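Local coordinates for FAD-binding PCMH-type domain-containing protein (PDB 6YJO) that binds FAD covalently and probably acts as an oxygen-dependent oxidoreductase on oligosaccharides, within the PCMH-type flavoenzyme family, at residues I406-F410 with P411-K415; R302-L305 with G306-A310; A37-S41 with K42-Y46. One frame throughout, in Å; residues are numbered along the deposited sequence.

Contact 1 (I406-F410 with P411-K415); sequences INSAF and PHRDK
Phe410 and His412 form a T-shaped aromatic pair within the loop between strands 380-386 and 417-423, adjacent members of the seven-stranded antiparallel sheet. The imidazole directs its edge at the phenyl face, with centroids 5.4 Å apart and planes at 89°. Pro411 serves both rings: its CD makes a CH-pi contact with Phe410, while its CG sits 3.5 Å above the centre of the His412 ring. A type I beta-turn follows, closed by Lys415 N on His412 O, and Lys415 NZ forms a salt bridge with Asp414 OD1. The side chain of Phe410 lies about 4 Å from that of the FAD-binding Tyr457 and about 9 Å from the FAD, which puts it just behind the flavin site. Arg413 runs back along the loop, extended from CG to NE, and its guanidinium lies with Ile406 CG2 close over one face and Phe410 CD2 more distantly over the other. Asp188 supplies the salt-bridge partner of NH2, and Val394 O takes NH1, which should hold the flat group in place. A water accepts from Arg413 NE at 2.6 Å and lies 2.7 Å from Phe410 O.

Contact 2 (R302-L305 with G306-A310); sequences RPLL and GDLGA
Leu304 and Leu308, one turn apart near the C-terminal end of helix 294-308, bring their branched ends together at an oblique angle. The methyl CD1 of Leu304 lies 3.8 Å from Leu308 CG. Leu304 CG is anti to its own backbone N (chi1 170°), which carries the branch forward along the helix toward the next turn. On another side of the helix Leu305 rests against the departing chain: its CB is 3.4 Å from Ala310 O, and its CD2 reaches Ala310 CB more loosely.

Behind these side chains stands the ladder of backbone bonds. Gly306 N donates to Arg302 O and Leu308 N to Leu304 O, whereas the step from Asp307 N to Pro303 O is weak at 3.3 Å. The helix is kinked earlier, at Pro303 and Leu304, whose N atoms make no bond to the preceding turn; for Pro303 there is no N-H to give. At the end, Leu305 O takes two donors, Gly309 N at 2.7 Å and Ala310 N at 3.3 Å, the latter in the carbonyl plane on a lone pair. That bond from Ala310 N, the weak bond from Gly309 N to Gly306 O and the positive phi of Gly309 (72°) are together consistent with a Schellman motif.

Farther out, Leu304 packs on Met262 and Phe265 of helix 252-268, and Ala310 meets Ile246 and Leu248 of strand 242-248, so this helix end is seated on both elements.

Asp307 OD2 stands 3.4 Å from Pro303 O, acceptor against acceptor, and a carboxylate so close to a helix C-terminus is probably somewhat disfavoured electrostatically. The end is held instead by backbone bonds, the two donors on Leu305 O among them, and by the leucine contact.

Contact 3 (A37-S41 with K42-Y46); sequences ACLAS and KKVPY
Leu39 spreads its two methyls over the returning chain, CD2 against Val44 CG1 at 3.8 Å and CD1 against Tyr46 CB, also at 3.8 Å. The Tyr46 ring then leans on the last turn of helix 32-41, where Ala40 CB meets its edge, 3.5 Å from CE2. Tyr46 CG lies between the backbone N and the carbonyl carbon (chi1 68°), and this choice folds the ring back over the helix. Lys42 takes a different course. Bent at two of its torsions, it passes CG by Cys38 O, and its NZ makes a weak hydrogen bond to Ser41 OG. The same residue's side chain touches Asp83 and Cys87 of helix 78-90, to which Cys38 is tied by a disulfide with Cys87, while Leu39 and Val44 press on strand 71-73. Main-chain bonds turn the corner: Val44 N donates to Leu39 O at 2.7 Å, and Lys43 N reaches Ala40 O at 3.2 Å from above the carbonyl plane. Lys43 occupies the C-prime position with positive phi (43°), and the apolar contact of Leu39 with Val44 spans the bend. Together these features make a Schellman motif that ends helix 32-41.

How the contacts relate
Along the chain the order is contact 3, contact 2, contact 1, and none touches another. Contacts 2 and 3 lie on opposite sides of the chain's centre, 62 Å apart between centres. Contact 3 belongs with the three-stranded parallel sheet that includes strand 71-73. The other two share the seven-stranded antiparallel sheet: contact 2 packs on strand 242-248, and contact 1 sits in the loop leading to strand 417-423, their centres 31 Å apart. Contacts 2 and 3 both finish helices at the periphery, whereas contact 1, 40 Å between centres from contact 3, is nearer the flavin. The two helix ends thus lie at far edges of the chain, and contact 1 nearer the cofactor.

Contact 1 (I406-F410 with P411-K415)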
# COMPACT_ATOMS: atom_id res chain seq x y z
N ILE A 406 1.18 -14.33 13.43
CA ILE A 406 1.91 -14.20 12.18
C ILE A 406 3.30 -13.63 12.46
O ILE A 406 3.49 -12.79 13.35
CB ILE A 406 1.15 -13.32 11.17
CG1 ILE A 406 1.86 -13.32 9.82
CG2 ILE A 406 0.98 -11.90 11.70
CD1 ILE A 406 1.12 -12.57 8.73
N ASN A 407 4.28 -14.11 11.69
CA ASN A 407 5.67 -13.66 11.77
C ASN A 407 5.82 -12.47 10.83
O ASN A 407 6.14 -12.62 9.65
CB ASN A 407 6.61 -14.80 11.40
CG ASN A 407 8.07 -14.40 11.48
OD1 ASN A 407 8.48 -13.66 12.38
ND2 ASN A 407 8.87 -14.90 10.54
N SER A 408 5.59 -11.27 11.36
CA SER A 408 5.53 -10.09 10.51
C SER A 408 6.03 -8.87 11.27
O SER A 408 5.70 -8.67 12.44
CB SER A 408 4.10 -9.84 10.00
OG SER A 408 4.05 -8.69 9.19
N ALA A 409 6.81 -8.04 10.57
CA ALA A 409 7.31 -6.80 11.16
C ALA A 409 6.26 -5.70 11.20
O ALA A 409 6.45 -4.73 11.93
CB ALA A 409 8.54 -6.32 10.38
N PHE A 410 5.18 -5.83 10.44
CA PHE A 410 4.12 -4.83 10.42
C PHE A 410 3.63 -4.56 11.84
O PHE A 410 3.20 -5.51 12.53
CB PHE A 410 2.96 -5.30 9.55
CG PHE A 410 1.85 -4.29 9.41
CD1 PHE A 410 1.93 -3.28 8.46
CD2 PHE A 410 0.72 -4.35 10.22
CE1 PHE A 410 0.92 -2.35 8.32
CE2 PHE A 410 -0.30 -3.42 10.08
CZ PHE A 410 -0.19 -2.42 9.13
N PRO A 411 3.65 -3.31 12.31
CA PRO A 411 3.47 -3.05 13.74
C PRO A 411 2.08 -2.60 14.16
O PRO A 411 1.82 -2.46 15.37
CB PRO A 411 4.48 -1.94 13.99
CG PRO A 411 4.40 -1.12 12.72
CD PRO A 411 4.10 -2.10 11.60
N HIS A 412 1.16 -2.37 13.22
CA HIS A 412 -0.05 -1.61 13.48
C HIS A 412 -1.29 -2.49 13.64
O HIS A 412 -2.42 -1.98 13.54
CB HIS A 412 -0.27 -0.58 12.37
CG HIS A 412 0.87 0.37 12.20
ND1 HIS A 412 1.37 1.14 13.22
CD2 HIS A 412 1.62 0.67 11.11
CE1 HIS A 412 2.37 1.88 12.78
NE2 HIS A 412 2.54 1.61 11.50
N ARG A 413 -1.13 -3.79 13.90
CA ARG A 413 -2.30 -4.63 14.11
C ARG A 413 -3.12 -4.19 15.31
O ARG A 413 -4.30 -4.53 15.41
CB ARG A 413 -1.89 -6.09 14.25
CG ARG A 413 -1.34 -6.68 12.97
CD ARG A 413 -0.94 -8.13 13.10
NE ARG A 413 -0.05 -8.51 12.01
CZ ARG A 413 -0.44 -8.62 10.74
NH1 ARG A 413 -1.70 -8.39 10.41
NH2 ARG A 413 0.44 -8.96 9.81
N ASP A 414 -2.51 -3.44 16.23
CA ASP A 414 -3.24 -2.91 17.38
C ASP A 414 -3.98 -1.61 17.07
O ASP A 414 -4.73 -1.13 17.91
CB ASP A 414 -2.27 -2.68 18.55
CG ASP A 414 -1.17 -1.69 18.21
OD1 ASP A 414 -1.06 -1.28 17.04
OD2 ASP A 414 -0.40 -1.32 19.13
N LYS A 415 -3.78 -1.05 15.88
CA LYS A 415 -4.47 0.18 15.52
C LYS A 415 -5.88 -0.13 15.04
O LYS A 415 -6.19 -1.24 14.60
CB LYS A 415 -3.69 0.93 14.43
CG LYS A 415 -2.23 1.19 14.77
CD LYS A 415 -2.07 1.95 16.09
CE LYS A 415 -0.61 2.26 16.39
NZ LYS A 415 0.22 1.03 16.49
O HOH W 1 2.46 -8.06 12.07

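Contact 2 (R302-L305 with G306-A310)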
# COMPACT_ATOMS: atom_id res chain seq x y z
N ARG A 302 -27.63 -1.43 10.70
CA ARG A 302 -28.68 -0.82 11.50
C ARG A 302 -28.16 -0.04 12.71
O ARG A 302 -28.63 1.08 12.94
CB ARG A 302 -29.67 -1.91 11.94
CG ARG A 302 -31.02 -1.35 12.39
CD ARG A 302 -32.04 -2.45 12.71
NE ARG A 302 -32.15 -3.46 11.66
CZ ARG A 302 -32.65 -3.25 10.45
NH1 ARG A 302 -33.09 -2.04 10.11
NH2 ARG A 302 -32.70 -4.24 9.57
N PRO A 303 -27.21 -0.55 13.50
CA PRO A 303 -26.77 0.23 14.67
C PRO A 303 -26.05 1.51 14.29
O PRO A 303 -26.23 2.54 14.95
CB PRO A 303 -25.86 -0.74 15.43
CG PRO A 303 -26.15 -2.10 14.86
CD PRO A 303 -26.53 -1.85 13.43
N LEU A 304 -25.22 1.48 13.24
CA LEU A 304 -24.51 2.69 12.83
C LEU A 304 -25.46 3.69 12.18
O LEU A 304 -25.43 4.88 12.50
CB LEU A 304 -23.37 2.33 11.87
CG LEU A 304 -22.67 3.49 11.16
CD1 LEU A 304 -22.12 4.50 12.15
CD2 LEU A 304 -21.56 2.96 10.26
N LEU A 305 -26.31 3.22 11.25
CA LEU A 305 -27.26 4.12 10.61
C LEU A 305 -28.19 4.76 11.63
O LEU A 305 -28.65 5.89 11.42
CB LEU A 305 -28.07 3.38 9.55
CG LEU A 305 -27.34 2.88 8.30
CD1 LEU A 305 -28.35 2.36 7.29
CD2 LEU A 305 -26.47 3.96 7.67
N GLY A 306 -28.47 4.07 12.73
CA GLY A 306 -29.27 4.67 13.79
C GLY A 306 -28.57 5.86 14.42
O GLY A 306 -29.17 6.93 14.58
N ASP A 307 -27.30 5.69 14.80
CA ASP A 307 -26.54 6.80 15.34
C ASP A 307 -26.42 7.93 14.33
O ASP A 307 -26.49 9.11 14.69
CB ASP A 307 -25.15 6.33 15.77
CG ASP A 307 -25.20 5.23 16.81
OD1 ASP A 307 -26.22 5.12 17.51
OD2 ASP A 307 -24.22 4.46 16.92
N LEU A 308 -26.26 7.59 13.05
CA LEU A 308 -26.06 8.60 12.02
C LEU A 308 -27.35 9.29 11.62
O LEU A 308 -27.33 10.47 11.25
CB LEU A 308 -25.42 7.97 10.77
CG LEU A 308 -23.96 7.52 10.87
CD1 LEU A 308 -23.50 6.98 9.53
CD2 LEU A 308 -23.08 8.68 11.32
N GLY A 309 -28.48 8.59 11.68
CA GLY A 309 -29.71 9.12 11.12
C GLY A 309 -29.69 9.11 9.61
O GLY A 309 -30.24 10.02 8.98
N ALA A 310 -29.07 8.09 9.01
CA ALA A 310 -28.83 8.04 7.58
C ALA A 310 -29.31 6.70 7.03
O ALA A 310 -29.66 5.79 7.77
CB ALA A 310 -27.34 8.25 7.26

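Contact 3 (A37-S41 with K42-Y46)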
# COMPACT_ATOMS: atom_id res chain seq x y z
N ALA A 37 26.88 -1.27 -20.19
CA ALA A 37 27.77 -2.26 -20.78
C ALA A 37 27.78 -3.54 -19.95
O ALA A 37 27.59 -4.64 -20.49
CB ALA A 37 29.18 -1.68 -20.91
N CYS A 38 28.01 -3.41 -18.64
CA CYS A 38 27.94 -4.57 -17.75
C CYS A 38 26.65 -5.35 -17.97
O CYS A 38 26.67 -6.58 -18.11
CB CYS A 38 28.06 -4.13 -16.29
SG CYS A 38 28.11 -5.48 -15.07
N LEU A 39 25.52 -4.64 -18.00
CA LEU A 39 24.22 -5.30 -18.16
C LEU A 39 24.20 -6.18 -19.40
O LEU A 39 23.76 -7.33 -19.35
CB LEU A 39 23.12 -4.23 -18.23
CG LEU A 39 22.88 -3.44 -16.94
CD1 LEU A 39 22.06 -2.19 -17.23
CD2 LEU A 39 22.18 -4.31 -15.90
N ALA A 40 24.69 -5.66 -20.53
CA ALA A 40 24.66 -6.43 -21.78
C ALA A 40 25.78 -7.46 -21.85
O ALA A 40 25.69 -8.38 -22.67
CB ALA A 40 24.76 -5.50 -22.98
N SER A 41 26.82 -7.33 -21.02
CA SER A 41 27.80 -8.41 -20.90
C SER A 41 27.17 -9.63 -20.26
O SER A 41 27.55 -10.77 -20.58
CB SER A 41 29.01 -7.94 -20.09
OG SER A 41 29.43 -8.94 -19.18
N LYS A 42 26.22 -9.43 -19.35
CA LYS A 42 25.45 -10.49 -18.73
C LYS A 42 24.13 -10.73 -19.45
O LYS A 42 23.28 -11.47 -18.95
CB LYS A 42 25.20 -10.15 -17.25
CG LYS A 42 26.43 -9.60 -16.51
CD LYS A 42 27.03 -10.62 -15.55
CE LYS A 42 28.39 -10.16 -15.03
NZ LYS A 42 29.48 -10.38 -16.02
N LYS A 43 23.96 -10.13 -20.63
CA LYS A 43 22.71 -10.14 -21.39
C LYS A 43 21.50 -9.92 -20.49
O LYS A 43 20.47 -10.59 -20.60
CB LYS A 43 22.58 -11.43 -22.20
CG LYS A 43 23.75 -11.68 -23.13
CD LYS A 43 23.70 -13.06 -23.76
CE LYS A 43 25.06 -13.48 -24.28
NZ LYS A 43 26.06 -13.61 -23.18
N VAL A 44 21.62 -8.93 -19.60
CA VAL A 44 20.47 -8.40 -18.87
C VAL A 44 19.78 -7.40 -19.79
O VAL A 44 20.40 -6.39 -20.16
CB VAL A 44 20.90 -7.73 -17.55
CG1 VAL A 44 19.69 -7.07 -16.88
CG2 VAL A 44 21.55 -8.74 -16.61
N PRO A 45 18.53 -7.63 -20.18
CA PRO A 45 17.84 -6.62 -21.00
C PRO A 45 17.87 -5.26 -20.32
O PRO A 45 17.55 -5.12 -19.14
CB PRO A 45 16.41 -7.17 -21.11
CG PRO A 45 16.53 -8.63 -20.87
CD PRO A 45 17.68 -8.80 -19.92
N TYR A 46 18.28 -4.24 -21.08
CA TYR A 46 18.30 -2.88 -20.57
C TYR A 46 17.62 -1.94 -21.57
O TYR A 46 17.49 -2.25 -22.75
CB TYR A 46 19.74 -2.40 -20.28
CG TYR A 46 20.64 -2.20 -21.49
CD1 TYR A 46 20.37 -1.21 -22.43
CD2 TYR A 46 21.77 -2.98 -21.67
CE1 TYR A 46 21.19 -1.03 -23.53
CE2 TYR A 46 22.60 -2.79 -22.76
CZ TYR A 46 22.31 -1.82 -23.69
OH TYR A 46 23.13 -1.63 -24.77